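Local coordinates for geranyltranstransferase (Legionella pneumophila subsp. pneumophila, PDB 3LOM), which probably catalyses the magnesium-dependent chain elongation of isoprenoid diphosphates, as a farnesyl or geranylgeranyl diphosphate synthase of the FPP/GGPP synthase family, at residues Ile56-Ala61 with Ile74-Leu79; Cys196-Leu201 with Ala214-Gly219; Glu209-Ala214 with Arg282-Lys287. All blocks are in the same frame, centred on the assembly; numbering follows the deposited sequence.

Contact 1: Ile56-Ala61 with Ile74-Leu79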
loop_
_atom_site.group_PDB
_atom_site.type_symbol
_atom_site.label_atom_id
_atom_site.label_comp_id
_atom_site.label_asym_id
_atom_site.label_seq_id
_atom_site.Cartn_x
_atom_site.Cartn_y
_atom_site.Cartn_z
ATOM N N ILE A 56 18.079 -7.840 8.125
ATOM C CA ILE A 56 19.017 -8.606 8.940
ATOM C C ILE A 56 18.305 -9.319 10.096
ATOM O O ILE A 56 18.534 -10.511 10.327
ATOM C CB ILE A 56 20.160 -7.713 9.487
ATOM C CG1 ILE A 56 20.905 -7.029 8.334
ATOM C CG2 ILE A 56 21.134 -8.538 10.334
ATOM C CD1 ILE A 56 21.779 -5.848 8.757
ATOM N N LEU A 57 17.428 -8.591 10.789
ATOM C CA LEU A 57 16.637 -9.147 11.892
ATOM C C LEU A 57 15.757 -10.289 11.422
ATOM O O LEU A 57 15.659 -11.302 12.103
ATOM C CB LEU A 57 15.784 -8.068 12.566
ATOM C CG LEU A 57 16.526 -6.972 13.329
ATOM C CD1 LEU A 57 15.597 -5.794 13.598
ATOM C CD2 LEU A 57 17.149 -7.499 14.620
ATOM N N VAL A 58 15.141 -10.124 10.252
ATOM C CA VAL A 58 14.424 -11.207 9.569
ATOM C C VAL A 58 15.300 -12.446 9.327
ATOM O O VAL A 58 14.871 -13.572 9.590
ATOM C CB VAL A 58 13.811 -10.705 8.239
ATOM C CG1 VAL A 58 13.345 -11.853 7.346
ATOM C CG2 VAL A 58 12.666 -9.792 8.534
ATOM N N TYR A 59 16.525 -12.228 8.849
ATOM C CA TYR A 59 17.452 -13.328 8.571
ATOM C C TYR A 59 17.894 -14.037 9.839
ATOM O O TYR A 59 17.895 -15.260 9.893
ATOM C CB TYR A 59 18.677 -12.841 7.788
ATOM C CG TYR A 59 18.402 -12.585 6.319
ATOM C CD1 TYR A 59 17.830 -13.573 5.516
ATOM C CD2 TYR A 59 18.733 -11.366 5.728
ATOM C CE1 TYR A 59 17.578 -13.348 4.168
ATOM C CE2 TYR A 59 18.483 -11.132 4.379
ATOM C CZ TYR A 59 17.908 -12.128 3.607
ATOM O OH TYR A 59 17.660 -11.907 2.274
ATOM N N LEU A 60 18.242 -13.257 10.859
ATOM C CA LEU A 60 18.750 -13.793 12.119
ATOM C C LEU A 60 17.684 -14.483 12.973
ATOM O O LEU A 60 17.959 -15.516 13.590
ATOM C CB LEU A 60 19.460 -12.700 12.914
ATOM C CG LEU A 60 20.781 -12.228 12.307
ATOM C CD1 LEU A 60 21.471 -11.233 13.220
ATOM C CD2 LEU A 60 21.689 -13.413 12.031
ATOM N N ALA A 61 16.478 -13.917 12.992
ATOM C CA ALA A 61 15.345 -14.528 13.681
ATOM C C ALA A 61 14.853 -15.756 12.932
ATOM O O ALA A 61 14.389 -16.720 13.547
ATOM C CB ALA A 61 14.209 -13.528 13.856
ATOM N N ILE A 74 12.331 -13.142 0.720
ATOM C CA ILE A 74 11.055 -12.546 0.337
ATOM C C ILE A 74 10.496 -11.657 1.444
ATOM O O ILE A 74 10.112 -10.509 1.180
ATOM C CB ILE A 74 10.026 -13.639 -0.035
ATOM C CG1 ILE A 74 10.567 -14.498 -1.181
ATOM C CG2 ILE A 74 8.681 -13.024 -0.405
ATOM C CD1 ILE A 74 9.977 -15.893 -1.250
ATOM N N ILE A 75 10.477 -12.186 2.672
ATOM C CA ILE A 75 9.941 -11.462 3.834
ATOM C C ILE A 75 10.730 -10.185 4.100
ATOM O O ILE A 75 10.137 -9.117 4.285
ATOM C CB ILE A 75 9.861 -12.355 5.117
ATOM C CG1 ILE A 75 8.903 -13.533 4.890
ATOM C CG2 ILE A 75 9.415 -11.524 6.337
ATOM C CD1 ILE A 75 8.787 -14.505 6.062
ATOM N N ALA A 76 12.058 -10.302 4.069
ATOM C CA ALA A 76 12.977 -9.176 4.244
ATOM C C ALA A 76 12.891 -8.110 3.141
ATOM O O ALA A 76 13.133 -6.928 3.396
ATOM C CB ALA A 76 14.399 -9.690 4.350
ATOM N N ALA A 77 12.563 -8.535 1.922
ATOM C CA ALA A 77 12.410 -7.616 0.801
ATOM C C ALA A 77 11.156 -6.780 0.995
ATOM O O ALA A 77 11.195 -5.553 0.866
ATOM C CB ALA A 77 12.341 -8.377 -0.522
ATOM N N ALA A 78 10.057 -7.462 1.316
ATOM C CA ALA A 78 8.773 -6.828 1.610
ATOM C C ALA A 78 8.857 -5.844 2.769
ATOM O O ALA A 78 8.277 -4.760 2.710
ATOM C CB ALA A 78 7.742 -7.876 1.891
ATOM N N LEU A 79 9.601 -6.209 3.807
ATOM C CA LEU A 79 9.835 -5.304 4.924
ATOM C C LEU A 79 10.633 -4.071 4.582
ATOM O O LEU A 79 10.297 -2.979 5.048
ATOM C CB LEU A 79 10.539 -6.019 6.058
ATOM C CG LEU A 79 9.686 -6.209 7.294
ATOM C CD1 LEU A 79 10.360 -7.262 8.077
ATOM C CD2 LEU A 79 9.549 -4.933 8.114
#

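Contact 2: Cys196-Leu201 with Ala214-Gly219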
loop_
_atom_site.group_PDB
_atom_site.type_symbol
_atom_site.label_atom_id
_atom_site.label_comp_id
_atom_site.label_asym_id
_atom_site.label_seq_id
_atom_site.Cartn_x
_atom_site.Cartn_y
_atom_site.Cartn_z
ATOM N N CYS A 196 9.054 -8.010 11.887
ATOM C CA CYS A 196 10.194 -8.839 11.456
ATOM C C CYS A 196 10.145 -10.212 12.095
ATOM O O CYS A 196 10.323 -11.231 11.430
ATOM C CB CYS A 196 11.533 -8.194 11.823
ATOM S SG CYS A 196 11.809 -6.558 11.147
ATOM N N PHE A 197 9.880 -10.215 13.395
ATOM C CA PHE A 197 9.811 -11.427 14.181
ATOM C C PHE A 197 8.473 -12.129 13.963
ATOM O O PHE A 197 8.424 -13.353 13.845
ATOM C CB PHE A 197 10.065 -11.092 15.651
ATOM C CG PHE A 197 11.312 -10.274 15.869
ATOM C CD1 PHE A 197 12.543 -10.894 16.035
ATOM C CD2 PHE A 197 11.259 -8.881 15.889
ATOM C CE1 PHE A 197 13.699 -10.141 16.221
ATOM C CE2 PHE A 197 12.407 -8.123 16.063
ATOM C CZ PHE A 197 13.629 -8.751 16.237
ATOM N N GLU A 198 7.401 -11.351 13.853
ATOM C CA GLU A 198 6.056 -11.915 13.689
ATOM C C GLU A 198 5.797 -12.555 12.324
ATOM O O GLU A 198 5.113 -13.580 12.248
ATOM C CB GLU A 198 4.973 -10.872 13.994
ATOM C CG GLU A 198 4.905 -10.411 15.448
ATOM C CD GLU A 198 4.142 -11.362 16.364
ATOM O OE1 GLU A 198 3.524 -12.339 15.880
ATOM O OE2 GLU A 198 4.157 -11.116 17.587
ATOM N N MET A 199 6.325 -11.954 11.253
ATOM C CA MET A 199 6.217 -12.549 9.908
ATOM C C MET A 199 7.040 -13.843 9.810
ATOM O O MET A 199 6.620 -14.799 9.158
ATOM C CB MET A 199 6.615 -11.554 8.809
ATOM C CG MET A 199 5.512 -10.568 8.414
ATOM S SD MET A 199 5.964 -9.344 7.153
ATOM C CE MET A 199 7.193 -8.533 8.040
ATOM N N VAL A 200 8.195 -13.856 10.479
ATOM C CA VAL A 200 9.048 -15.040 10.596
ATOM C C VAL A 200 8.325 -16.168 11.353
ATOM O O VAL A 200 8.385 -17.333 10.945
ATOM C CB VAL A 200 10.439 -14.662 11.225
ATOM C CG1 VAL A 200 11.084 -15.826 11.963
ATOM C CG2 VAL A 200 11.388 -14.138 10.150
ATOM N N LEU A 201 7.608 -15.807 12.420
ATOM C CA LEU A 201 6.833 -16.763 13.225
ATOM C C LEU A 201 5.645 -17.370 12.482
ATOM O O LEU A 201 5.296 -18.528 12.710
ATOM C CB LEU A 201 6.356 -16.120 14.529
ATOM C CG LEU A 201 7.411 -15.987 15.631
ATOM C CD1 LEU A 201 6.955 -14.989 16.681
ATOM C CD2 LEU A 201 7.753 -17.342 16.267
ATOM N N ALA A 214 9.715 -15.113 23.491
ATOM C CA ALA A 214 11.123 -14.719 23.567
ATOM C C ALA A 214 11.520 -13.780 22.425
ATOM O O ALA A 214 12.330 -12.869 22.618
ATOM C CB ALA A 214 12.030 -15.947 23.597
ATOM N N LEU A 215 10.952 -14.006 21.242
ATOM C CA LEU A 215 11.209 -13.137 20.093
ATOM C C LEU A 215 10.500 -11.797 20.289
ATOM O O LEU A 215 11.125 -10.734 20.178
ATOM C CB LEU A 215 10.777 -13.805 18.782
ATOM C CG LEU A 215 11.600 -15.004 18.286
ATOM C CD1 LEU A 215 10.981 -15.595 17.036
ATOM C CD2 LEU A 215 13.063 -14.638 18.028
ATOM N N ARG A 216 9.210 -11.879 20.621
ATOM C CA ARG A 216 8.357 -10.726 20.926
ATOM C C ARG A 216 8.942 -9.757 21.956
ATOM O O ARG A 216 8.830 -8.541 21.794
ATOM C CB ARG A 216 6.962 -11.197 21.351
ATOM C CG ARG A 216 6.125 -11.680 20.182
ATOM C CD ARG A 216 4.989 -12.594 20.596
ATOM N NE ARG A 216 4.236 -13.046 19.426
ATOM C CZ ARG A 216 3.231 -13.917 19.451
ATOM N NH1 ARG A 216 2.834 -14.459 20.595
ATOM N NH2 ARG A 216 2.622 -14.251 18.320
ATOM N N THR A 217 9.580 -10.298 22.991
ATOM C CA THR A 217 10.253 -9.482 24.004
ATOM C C THR A 217 11.490 -8.789 23.419
ATOM O O THR A 217 11.662 -7.578 23.601
ATOM C CB THR A 217 10.612 -10.314 25.261
ATOM O OG1 THR A 217 9.427 -10.930 25.772
ATOM C CG2 THR A 217 11.226 -9.442 26.357
ATOM N N TYR A 218 12.333 -9.547 22.707
ATOM C CA TYR A 218 13.484 -8.959 22.010
ATOM C C TYR A 218 13.027 -7.828 21.084
ATOM O O TYR A 218 13.557 -6.727 21.156
ATOM C CB TYR A 218 14.295 -10.009 21.232
ATOM C CG TYR A 218 15.514 -9.425 20.539
ATOM C CD1 TYR A 218 16.687 -9.168 21.246
ATOM C CD2 TYR A 218 15.488 -9.109 19.178
ATOM C CE1 TYR A 218 17.802 -8.615 20.619
ATOM C CE2 TYR A 218 16.598 -8.557 18.539
ATOM C CZ TYR A 218 17.748 -8.316 19.265
ATOM O OH TYR A 218 18.841 -7.773 18.640
ATOM N N GLY A 219 12.022 -8.115 20.254
ATOM C CA GLY A 219 11.417 -7.142 19.340
ATOM C C GLY A 219 10.877 -5.847 19.930
ATOM O O GLY A 219 11.124 -4.769 19.377
#

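Contact 3: Glu209-Ala214 with Arg282-Lys287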
loop_
_atom_site.group_PDB
_atom_site.type_symbol
_atom_site.label_atom_id
_atom_site.label_comp_id
_atom_site.label_asym_id
_atom_site.label_seq_id
_atom_site.Cartn_x
_atom_site.Cartn_y
_atom_site.Cartn_z
ATOM N N GLU A 209 5.105 -21.559 22.387
ATOM C CA GLU A 209 4.762 -20.267 22.993
ATOM C C GLU A 209 5.913 -19.608 23.756
ATOM O O GLU A 209 5.915 -18.393 23.959
ATOM C CB GLU A 209 3.544 -20.419 23.909
ATOM C CG GLU A 209 2.225 -20.645 23.171
ATOM C CD GLU A 209 1.512 -19.352 22.785
ATOM O OE1 GLU A 209 2.073 -18.254 22.995
ATOM O OE2 GLU A 209 0.374 -19.440 22.274
ATOM N N GLN A 210 6.886 -20.416 24.166
ATOM C CA GLN A 210 8.057 -19.939 24.893
ATOM C C GLN A 210 9.055 -19.322 23.923
ATOM O O GLN A 210 9.831 -18.439 24.296
ATOM C CB GLN A 210 8.713 -21.084 25.676
ATOM C CG GLN A 210 7.937 -21.550 26.920
ATOM C CD GLN A 210 6.664 -22.340 26.597
ATOM O OE1 GLN A 210 5.578 -22.009 27.076
ATOM N NE2 GLN A 210 6.797 -23.379 25.774
ATOM N N ILE A 211 9.031 -19.811 22.684
ATOM C CA ILE A 211 9.834 -19.252 21.597
ATOM C C ILE A 211 9.218 -17.933 21.119
ATOM O O ILE A 211 9.915 -16.916 21.058
ATOM C CB ILE A 211 10.010 -20.268 20.414
ATOM C CG1 ILE A 211 10.851 -21.487 20.834
ATOM C CG2 ILE A 211 10.621 -19.601 19.187
ATOM C CD1 ILE A 211 12.213 -21.176 21.466
ATOM N N LYS A 212 7.918 -17.968 20.805
ATOM C CA LYS A 212 7.134 -16.793 20.403
ATOM C C LYS A 212 7.349 -15.601 21.329
ATOM O O LYS A 212 7.729 -14.521 20.881
ATOM C CB LYS A 212 5.639 -17.129 20.355
ATOM C CG LYS A 212 5.225 -18.074 19.230
ATOM C CD LYS A 212 3.720 -18.307 19.251
ATOM C CE LYS A 212 3.295 -19.280 18.167
ATOM N NZ LYS A 212 1.818 -19.482 18.147
ATOM N N SER A 213 7.138 -15.827 22.623
ATOM C CA SER A 213 7.299 -14.799 23.651
ATOM C C SER A 213 8.730 -14.269 23.790
ATOM O O SER A 213 8.929 -13.115 24.175
ATOM C CB SER A 213 6.807 -15.330 25.000
ATOM O OG SER A 213 7.456 -14.671 26.073
ATOM N N ALA A 214 9.715 -15.113 23.491
ATOM C CA ALA A 214 11.123 -14.719 23.567
ATOM C C ALA A 214 11.520 -13.780 22.425
ATOM O O ALA A 214 12.330 -12.869 22.618
ATOM C CB ALA A 214 12.030 -15.947 23.597
ATOM N N ARG A 282 18.426 -16.217 25.575
ATOM C CA ARG A 282 19.189 -17.245 26.290
ATOM C C ARG A 282 18.546 -18.633 26.230
ATOM O O ARG A 282 19.188 -19.631 26.560
ATOM C CB ARG A 282 19.431 -16.820 27.737
ATOM C CG ARG A 282 20.262 -15.557 27.864
ATOM C CD ARG A 282 20.330 -15.096 29.302
ATOM N NE ARG A 282 21.295 -15.858 30.088
ATOM C CZ ARG A 282 21.461 -15.728 31.401
ATOM N NH1 ARG A 282 20.720 -14.866 32.087
ATOM N NH2 ARG A 282 22.368 -16.464 32.030
ATOM N N LEU A 283 17.286 -18.684 25.801
ATOM C CA LEU A 283 16.607 -19.935 25.477
ATOM C C LEU A 283 17.275 -20.616 24.274
ATOM O O LEU A 283 17.359 -21.842 24.216
ATOM C CB LEU A 283 15.128 -19.668 25.176
ATOM C CG LEU A 283 14.053 -20.642 25.679
ATOM C CD1 LEU A 283 12.684 -19.969 25.677
ATOM C CD2 LEU A 283 14.005 -21.959 24.898
ATOM N N PHE A 284 17.749 -19.811 23.324
ATOM C CA PHE A 284 18.419 -20.310 22.123
ATOM C C PHE A 284 19.887 -20.633 22.396
ATOM O O PHE A 284 20.450 -21.551 21.796
ATOM C CB PHE A 284 18.307 -19.296 20.979
ATOM C CG PHE A 284 16.902 -18.815 20.715
ATOM C CD1 PHE A 284 16.030 -19.564 19.929
ATOM C CD2 PHE A 284 16.456 -17.602 21.242
ATOM C CE1 PHE A 284 14.732 -19.119 19.683
ATOM C CE2 PHE A 284 15.161 -17.149 21.005
ATOM C CZ PHE A 284 14.297 -17.909 20.221
ATOM N N GLY A 285 20.501 -19.862 23.293
ATOM C CA GLY A 285 21.863 -20.120 23.754
ATOM C C GLY A 285 22.944 -19.700 22.778
ATOM O O GLY A 285 23.040 -18.524 22.413
ATOM N N SER A 286 23.760 -20.670 22.363
ATOM C CA SER A 286 24.874 -20.444 21.434
ATOM C C SER A 286 24.415 -20.254 19.991
ATOM O O SER A 286 25.134 -19.666 19.181
ATOM C CB SER A 286 25.887 -21.592 21.508
ATOM O OG SER A 286 26.760 -21.437 22.612
ATOM N N LYS A 287 23.221 -20.759 19.683
ATOM C CA LYS A 287 22.587 -20.590 18.374
ATOM C C LYS A 287 22.256 -19.115 18.082
ATOM O O LYS A 287 22.198 -18.702 16.922
ATOM C CB LYS A 287 21.321 -21.447 18.307
ATOM C CG LYS A 287 20.766 -21.674 16.911
ATOM C CD LYS A 287 19.545 -22.566 16.958
ATOM C CE LYS A 287 18.995 -22.823 15.565
ATOM N NZ LYS A 287 17.689 -23.533 15.631
#

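Contact 1: Ile56-Ala61 with Ile74-Leu79
Val58 reaches across from one helix and sets its two methyl groups against different residues of the other. CG1 lies anti to the backbone N (chi1 167°), which points this branch at Ile75 and Ala76. There Val58 CG1 packs on Ala76 CB at 3.8 Å and on Ile75 CG2 at 4.1 Å. The second branch, anti to the carbonyl carbon, is directed at the next turn, where Val58 CG2 meets Leu79 CD1 at 3.5 Å, closer than carbons usually pack; the two side chains run at a slant to each other. The first torsion of Leu79 (chi1 -111°) lies off the usual staggered positions, perhaps a strain that goes with this close approach. Ala76, with nothing beyond CB, lets the backbones draw near: the CA atoms of Val58 and Ala76 are 5.9 Å apart, and the segment axes approach to 8.9 Å at 156°, nearly antiparallel. Tyr59 adds a looser flank. Its ring reaches Ala76, CE2 lying 4.3 Å from Ala76 CB, while its hydroxyl is hydrogen-bonded to Asp73, about one turn before Ala76 on the partner helix, which anchors the far end of the ring. No hydrogen bond joins the two segments themselves, and every touching residue is buried. The contact ties consecutive helices 53-64 and 69-91 into an antiparallel pair within the all-helical isoprenoid synthase fold. Helix 5-28 lies against it, with Tyr16 stacked on the ring of Tyr59; helix 178-201 covers Val58, Ile75 and Leu79 through Cys196 and Met199, and helices 113-135 and 289-303 pack against Ile74 and Leu60 respectively.

Contact 2: Cys196-Leu201 with Ala214-Gly219
Phe197 fills the tight half of this contact, packed against Leu215, Tyr218 and Gly219. Its ring tip meets the rim of the tyrosine, Phe197 CZ lying 3.5 Å from Tyr218 CD2 and near the plane of that ring; the two ring planes are inclined at 76°. Over one face of Phe197, offset toward the rim, lies the backbone of Leu215 and Gly219, with Gly219 CA 3.6 Å from Phe197 CE2; the ring packs directly on the backbone here because Gly219 has no side chain. The first torsion of Tyr218 (chi1 -178°) brings the CD2 edge of its ring to Phe197 CZ, and the hydroxyl at the far end is hydrogen-bonded to Thr295. A turn further on, Leu201 CD2 packs on Leu215 CD1 at 3.8 Å, closing the buried side.

The other flank is polar and partly exposed. Arg216 runs out extended from CG to NE and takes Glu198 side-on, with carboxylate and guanidinium nearly coplanar. Arg216 NH2 gives the straighter bond, 3.2 Å at 162°, received by the syn lone pair of Glu198 OE1. Arg216 NE is nearer, 2.7 Å from Glu198 OE2, but the bond is bent and tilted out of both planes. Two bonds to two oxygens fix the rotation of the carboxylate of Glu198, whose chain bends at chi2 to reach the arginine.

Leu57 and Ala61 of helix 53-64 also touch Phe197. The antiparallel successive helices 178-201 and 209-236, joined by a short loop and here bridged by a salt bridge, form a helical hairpin of the all-alpha isoprenoid synthase fold.

Contact 3: Glu209-Ala214 with Arg282-Lys287
The first turns of helix 209-236 face a loop whose residues 282-284 have helical backbone angles without regular bonding, the nearest CA atoms being those of Ala214 and Leu283 at 7.8 Å. Ile211 is the centre of the apolar patch between them. Its chain bends back at chi2 (-53°), and CD1 is placed between two loop side chains: Ile211 CD1 lies 3.7 Å from Phe284 CE1 and 4.0 Å from Leu283 CD2. CG2 of the same residue also comes near the phenyl tip, 4.2 Å from Phe284 CZ, giving the ring two methyl groups of one isoleucine. Ile211 and Phe284 cross at a slant. On the other side of the ring's tip, Phe284 CE2 lies 4.2 Å from Ala214 CB.

Leu283 splits its methyls between two residues. While CD2 goes to Ile211, CD1 lies over the backbone of the first turn, 3.5 Å from Gln210 O, and 4.1 Å from Gln210 CB. The amide of Gln210 leads away from the loop. No hydrogen bond crosses between the segments, and Gln210 and Leu283 are exposed, so the patch lies at the surface, with Ala214 its buried side. Polar ties are made next to it: Ser280 OG is hydrogen-bonded to Ala214 O, and Lys287 forms a salt bridge with Asp66.

Gly285, at positive phi, turns the chain just beyond Phe284. This is plain packing of an interhelical loop, the one joining helices 263-279 and 289-303, against the N-terminal end of helix 209-236 at the edge of the helical bundle.

In the fold
The three contacts run from the interior of the helical bundle to its surface. Contact 1 is centred 9 Å from the middle of the chain, contact 2 12 Å and contact 3 21 Å. Contacts 1 and 2, with centres 11 Å apart, touch where Leu79 CD1 meets Met199 CE at 3.4 Å, so helices 53-64, 69-91 and 178-201 pack together. The centres of contacts 2 and 3 are about 10 Å apart; these two share Ala214 and helix 209-236, and alternate along the chain. Contact 1 closes before either opens, and its nearest atoms are about 6 Å from those of contact 3. Together they pack helices of early and late sequence into one all-alpha domain.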